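Local coordinates for putative esterase/lipase/thioesterase (PDB 2PBL), which is a putative esterase, lipase or thioesterase that probably cleaves ester or thioester bonds with the machinery of the alpha/beta-hydrolase fold, at residues F66-G71 and V96-Y101; G135-G140 and S167-L172. One frame throughout, in Å; residues are numbered along the deposited sequence.

Contact 1 (F66-G71 and V96-Y101); sequences FVFVHG and VAMPSY
F66 and A97 begin the join between two parallel strands: A97 N gives its hydrogen to F66 O at 2.8 Å, and A97 O in turn accepts from F68 N at 2.8 Å, so that A97 is bonded to the residues on either side of V67. Beyond this point the strands part, and water 1 fills in, donating to F68 O and P99 O while accepting from H70 N. V67 and A97 share one face, where V67 CG1 also meets P99 CD; A97 and P99 pack on helix 109-126. The F66 ring and V96 lie side by side on the other face.

M98, a selenomethionine, passes slantwise across F68. Its CB starts beside F68 O, CG passes that oxygen at 3.7 Å, and the extended chain then carries SE to 4.2 Å from F68 CD2, a Met-aromatic contact in which SE lies obliquely to the ring. The terminal methyl CE packs against F68 CD2 at 3.8 Å.

H70 leaves the strand with CG wedged between its backbone N and carbonyl carbon (chi1 79°), which brings one face of the imidazole against Y101 CE2, offset toward the imidazole rim. The two rings form an offset stack, centroids 4.7 Å apart and planes at 20°. Y101 OH donates to H70 O at 2.7 Å from well above the carbonyl plane, while H70 ND1 bonds G71 O at 2.8 Å, the oxygen lying in the ring plane. Water 2 links H70 NE2 to Y101 O and sits over the centre of a Y101 face; W82 also stacks on H70. With an alanine here, the Y101 ring would probably lose its stacking mate, and G71 O and water 2 a partner each. Ring, carbonyl and water together thus fix the His-Gly turn, which in many related esterases leads into the oxyanion hole.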
loop_
_atom_site.group_PDB
_atom_site.type_symbol
_atom_site.label_atom_id
_atom_site.label_comp_id
_atom_site.label_asym_id
_atom_site.label_seq_id
_atom_site.Cartn_x
_atom_site.Cartn_y
_atom_site.Cartn_z
ATOM N N PHE A 66 -2.537 -3.549 -11.572
ATOM C CA PHE A 66 -2.861 -3.307 -10.173
ATOM C C PHE A 66 -1.556 -3.290 -9.398
ATOM O O PHE A 66 -0.831 -4.278 -9.429
ATOM C CB PHE A 66 -3.833 -4.386 -9.648
ATOM C CG PHE A 66 -3.898 -4.531 -8.129
ATOM C CD1 PHE A 66 -3.875 -3.464 -7.279
ATOM C CD2 PHE A 66 -4.100 -5.778 -7.574
ATOM C CE1 PHE A 66 -4.029 -3.647 -5.924
ATOM C CE2 PHE A 66 -4.222 -5.969 -6.230
ATOM C CZ PHE A 66 -4.200 -4.903 -5.406
ATOM N N VAL A 67 -1.257 -2.173 -8.727
ATOM C CA VAL A 67 -0.045 -2.104 -7.892
ATOM C C VAL A 67 -0.437 -2.198 -6.440
ATOM O O VAL A 67 -1.243 -1.390 -5.951
ATOM C CB VAL A 67 0.764 -0.850 -8.079
ATOM C CG1 VAL A 67 2.068 -0.873 -7.222
ATOM C CG2 VAL A 67 1.086 -0.632 -9.565
ATOM N N PHE A 68 0.177 -3.132 -5.715
ATOM C CA PHE A 68 -0.052 -3.223 -4.287
ATOM C C PHE A 68 1.209 -2.811 -3.517
ATOM O O PHE A 68 2.282 -3.335 -3.770
ATOM C CB PHE A 68 -0.529 -4.596 -3.879
ATOM C CG PHE A 68 -0.608 -4.766 -2.400
ATOM C CD1 PHE A 68 -1.714 -4.313 -1.683
ATOM C CD2 PHE A 68 0.455 -5.351 -1.704
ATOM C CE1 PHE A 68 -1.758 -4.477 -0.289
ATOM C CE2 PHE A 68 0.444 -5.506 -0.363
ATOM C CZ PHE A 68 -0.688 -5.093 0.372
ATOM N N VAL A 69 1.059 -1.854 -2.595
ATOM C CA VAL A 69 2.195 -1.393 -1.809
ATOM C C VAL A 69 2.003 -1.826 -0.361
ATOM O O VAL A 69 1.053 -1.434 0.305
ATOM C CB VAL A 69 2.403 0.129 -1.898
ATOM C CG1 VAL A 69 3.677 0.518 -1.174
ATOM C CG2 VAL A 69 2.450 0.600 -3.374
ATOM N N HIS A 70 2.961 -2.613 0.111
ATOM C CA HIS A 70 2.942 -3.213 1.425
ATOM C C HIS A 70 3.285 -2.262 2.557
ATOM O O HIS A 70 3.888 -1.193 2.345
ATOM C CB HIS A 70 3.883 -4.433 1.449
ATOM C CG HIS A 70 5.345 -4.108 1.577
ATOM N ND1 HIS A 70 5.922 -3.756 2.785
ATOM C CD2 HIS A 70 6.360 -4.168 0.680
ATOM C CE1 HIS A 70 7.217 -3.570 2.611
ATOM N NE2 HIS A 70 7.513 -3.827 1.349
ATOM N N GLY A 71 2.883 -2.661 3.762
ATOM C CA GLY A 71 3.136 -1.867 4.924
ATOM C C GLY A 71 4.275 -2.387 5.807
ATOM O O GLY A 71 5.096 -3.239 5.404
ATOM N N VAL A 96 -0.345 -7.805 -11.721
ATOM C CA VAL A 96 -0.188 -7.247 -10.391
ATOM C C VAL A 96 1.266 -6.957 -10.045
ATOM O O VAL A 96 2.105 -7.852 -10.069
ATOM C CB VAL A 96 -0.818 -8.220 -9.328
ATOM C CG1 VAL A 96 -0.601 -7.698 -7.915
ATOM C CG2 VAL A 96 -2.298 -8.421 -9.628
ATOM N N ALA A 97 1.562 -5.698 -9.702
ATOM C CA ALA A 97 2.904 -5.322 -9.354
ATOM C C ALA A 97 3.014 -5.092 -7.862
ATOM O O ALA A 97 2.147 -4.441 -7.288
ATOM C CB ALA A 97 3.329 -4.034 -10.122
HETATM N N MSE A 98 4.135 -5.486 -7.275
HETATM C CA MSE A 98 4.400 -5.279 -5.864
HETATM C C MSE A 98 5.814 -4.768 -5.612
HETATM O O MSE A 98 6.758 -5.500 -5.694
HETATM C CB MSE A 98 4.141 -6.555 -5.071
HETATM C CG MSE A 98 2.666 -6.818 -4.941
HETATM SE SE MSE A 98 2.297 -8.421 -3.862
HETATM C CE MSE A 98 0.409 -8.454 -3.917
ATOM N N PRO A 99 5.964 -3.467 -5.307
ATOM C CA PRO A 99 7.353 -3.075 -5.095
ATOM C C PRO A 99 7.839 -3.200 -3.666
ATOM O O PRO A 99 7.041 -3.229 -2.693
ATOM C CB PRO A 99 7.319 -1.580 -5.440
ATOM C CG PRO A 99 6.000 -1.177 -4.947
ATOM C CD PRO A 99 5.057 -2.316 -5.248
ATOM N N SER A 100 9.167 -3.277 -3.566
ATOM C CA SER A 100 9.891 -3.089 -2.340
ATOM C C SER A 100 10.365 -1.633 -2.442
ATOM O O SER A 100 10.201 -0.957 -3.499
ATOM C CB SER A 100 11.102 -4.030 -2.272
ATOM O OG SER A 100 10.770 -5.355 -1.914
ATOM N N TYR A 101 10.987 -1.198 -1.369
ATOM C CA TYR A 101 11.494 0.139 -1.219
ATOM C C TYR A 101 12.448 0.149 -0.043
ATOM O O TYR A 101 12.369 -0.736 0.819
ATOM C CB TYR A 101 10.338 1.089 -1.000
ATOM C CG TYR A 101 9.322 0.683 0.064
ATOM C CD1 TYR A 101 9.492 1.037 1.424
ATOM C CD2 TYR A 101 8.169 -0.014 -0.294
ATOM C CE1 TYR A 101 8.546 0.661 2.387
ATOM C CE2 TYR A 101 7.205 -0.367 0.656
ATOM C CZ TYR A 101 7.396 -0.047 1.980
ATOM O OH TYR A 101 6.418 -0.431 2.872
HETATM O O HOH W 1 4.518 -4.110 -2.107
HETATM O O HOH W 2 9.973 -2.398 1.117
#

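Contact 2 (G135-G140 and S167-L172); sequences GHSAGG and SPLSDL
S167 O is the polar atom around which the two segments meet. S137 presses its backbone against it, with S137 CA only 3.0 Å from S167 O in a CA-H...O contact and S137 N 3.3 Å from the same oxygen. This approach depends on the unusual backbone of S137 (phi 67°, psi -119°), which turns the chain abruptly from strand 131-136 into helix 138-145.

The turn itself is tied by G139 N, bonded to H136 O at 2.8 Å. P168 then packs on the helix start, its CB 4.0 Å from G140 C. There is little room here: a CB built on G140 would stand 3.0 Å from P168 CA, so the bare backbone lets the loop come in close.

L169 reaches in with its CD1 methyl, 3.8 Å from A138 N and 4.2 Å from S137 OG, a greasy neighbour beside the serine hydroxyl, and F219 of helix 217-230 touches both L169 and S137. S137 OG stands opposite the backbone N (chi1 -161°), placed to hydrogen-bond H242 NE2. S137 CB lies over the centre of one face of the H136 imidazole, and S167 CB approaches H136 CD2 obliquely at 4.2 Å.

S167 OG in turn bonds E215 OE2, so the loop residue whose carbonyl lies against the backbone of S137 also grips the carboxylate of the probable charge relay. S137, H242 and E215 fit a Ser-His-Glu triad, and the strained G-H-S-A-G turn between strand and helix has the sequence and geometry of the nucleophile elbow, the hallmark of alpha/beta hydrolases.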
loop_
_atom_site.group_PDB
_atom_site.type_symbol
_atom_site.label_atom_id
_atom_site.label_comp_id
_atom_site.label_asym_id
_atom_site.label_seq_id
_atom_site.Cartn_x
_atom_site.Cartn_y
_atom_site.Cartn_z
ATOM N N GLY A 135 -2.819 -0.269 -1.151
ATOM C CA GLY A 135 -1.676 -0.316 -0.256
ATOM C C GLY A 135 -2.141 -0.332 1.185
ATOM O O GLY A 135 -3.156 0.294 1.536
ATOM N N HIS A 136 -1.376 -1.043 2.011
ATOM C CA HIS A 136 -1.748 -1.276 3.390
ATOM C C HIS A 136 -0.899 -0.511 4.386
ATOM O O HIS A 136 0.341 -0.599 4.343
ATOM C CB HIS A 136 -1.650 -2.791 3.612
ATOM C CG HIS A 136 -1.924 -3.244 5.013
ATOM N ND1 HIS A 136 -1.057 -4.061 5.699
ATOM C CD2 HIS A 136 -2.969 -3.018 5.839
ATOM C CE1 HIS A 136 -1.553 -4.320 6.895
ATOM N NE2 HIS A 136 -2.700 -3.679 7.019
ATOM N N SER A 137 -1.548 0.274 5.238
ATOM C CA SER A 137 -0.852 0.927 6.348
ATOM C C SER A 137 0.134 1.981 5.762
ATOM O O SER A 137 -0.351 2.926 5.073
ATOM C CB SER A 137 -0.257 -0.156 7.248
ATOM O OG SER A 137 0.043 0.347 8.555
ATOM N N ALA A 138 1.437 1.856 5.996
ATOM C CA ALA A 138 2.428 2.744 5.338
ATOM C C ALA A 138 2.224 2.720 3.817
ATOM O O ALA A 138 2.466 3.733 3.107
ATOM C CB ALA A 138 3.856 2.303 5.661
ATOM N N GLY A 139 1.844 1.554 3.306
ATOM C CA GLY A 139 1.570 1.378 1.861
ATOM C C GLY A 139 0.337 2.103 1.425
ATOM O O GLY A 139 0.207 2.507 0.254
ATOM N N GLY A 140 -0.604 2.268 2.351
ATOM C CA GLY A 140 -1.844 2.988 2.070
ATOM C C GLY A 140 -1.448 4.448 1.951
ATOM O O GLY A 140 -1.973 5.181 1.104
ATOM N N SER A 167 -6.371 0.838 5.489
ATOM C CA SER A 167 -5.851 1.205 6.798
ATOM C C SER A 167 -4.666 2.164 6.649
ATOM O O SER A 167 -3.587 1.949 7.213
ATOM C CB SER A 167 -5.448 -0.058 7.539
ATOM O OG SER A 167 -6.478 -1.048 7.421
ATOM N N PRO A 168 -4.880 3.282 5.915
ATOM C CA PRO A 168 -3.780 4.196 5.671
ATOM C C PRO A 168 -3.353 5.119 6.841
ATOM O O PRO A 168 -4.116 5.404 7.784
ATOM C CB PRO A 168 -4.353 5.114 4.585
ATOM C CG PRO A 168 -5.842 5.168 4.945
ATOM C CD PRO A 168 -6.130 3.718 5.259
ATOM N N LEU A 169 -2.113 5.552 6.762
ATOM C CA LEU A 169 -1.650 6.689 7.558
ATOM C C LEU A 169 -1.855 7.919 6.666
ATOM O O LEU A 169 -1.128 8.080 5.655
ATOM C CB LEU A 169 -0.193 6.511 7.936
ATOM C CG LEU A 169 -0.202 5.294 8.892
ATOM C CD1 LEU A 169 0.963 4.390 8.798
ATOM C CD2 LEU A 169 -0.426 5.822 10.309
ATOM N N SER A 170 -2.768 8.814 7.062
ATOM C CA SER A 170 -3.116 9.992 6.260
ATOM C C SER A 170 -2.590 11.321 6.777
ATOM O O SER A 170 -2.487 12.309 6.020
ATOM C CB SER A 170 -4.622 10.076 6.089
ATOM O OG SER A 170 -5.262 10.276 7.331
ATOM N N ASP A 171 -2.261 11.322 8.070
ATOM C CA ASP A 171 -1.755 12.475 8.744
ATOM C C ASP A 171 -0.572 11.927 9.501
ATOM O O ASP A 171 -0.722 11.050 10.385
ATOM C CB ASP A 171 -2.840 13.024 9.662
ATOM C CG ASP A 171 -2.445 14.344 10.314
ATOM O OD1 ASP A 171 -1.260 14.729 10.276
ATOM O OD2 ASP A 171 -3.337 14.977 10.880
ATOM N N LEU A 172 0.624 12.341 9.097
ATOM C CA LEU A 172 1.806 11.871 9.791
ATOM C C LEU A 172 2.178 12.668 11.051
ATOM O O LEU A 172 3.064 12.248 11.778
ATOM C CB LEU A 172 2.987 11.842 8.833
ATOM C CG LEU A 172 2.771 11.047 7.528
ATOM C CD1 LEU A 172 4.153 10.900 6.799
ATOM C CD2 LEU A 172 2.145 9.697 7.735
#

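In the fold
Both segments of contact 1 precede those of contact 2 in the chain; the centres of the two contacts are 13 Å apart in the buried middle of the protein. Strands 64-69 and 131-136 lie side by side in the parallel part of the sheet, where V69 O and H136 N probably share a hydrogen bond. F68 packs on G135 and H136, and V69 on G139. Contact 1 joins the strands of a beta-alpha-beta unit, whereas contact 2 sets the loop after strand 160-166 against the turn into helix 138-145. Both converge on the ends of the strands: G71 approaches the probable triad and, like H136, a bound unidentified ligand, consistent with a shared active-site pocket.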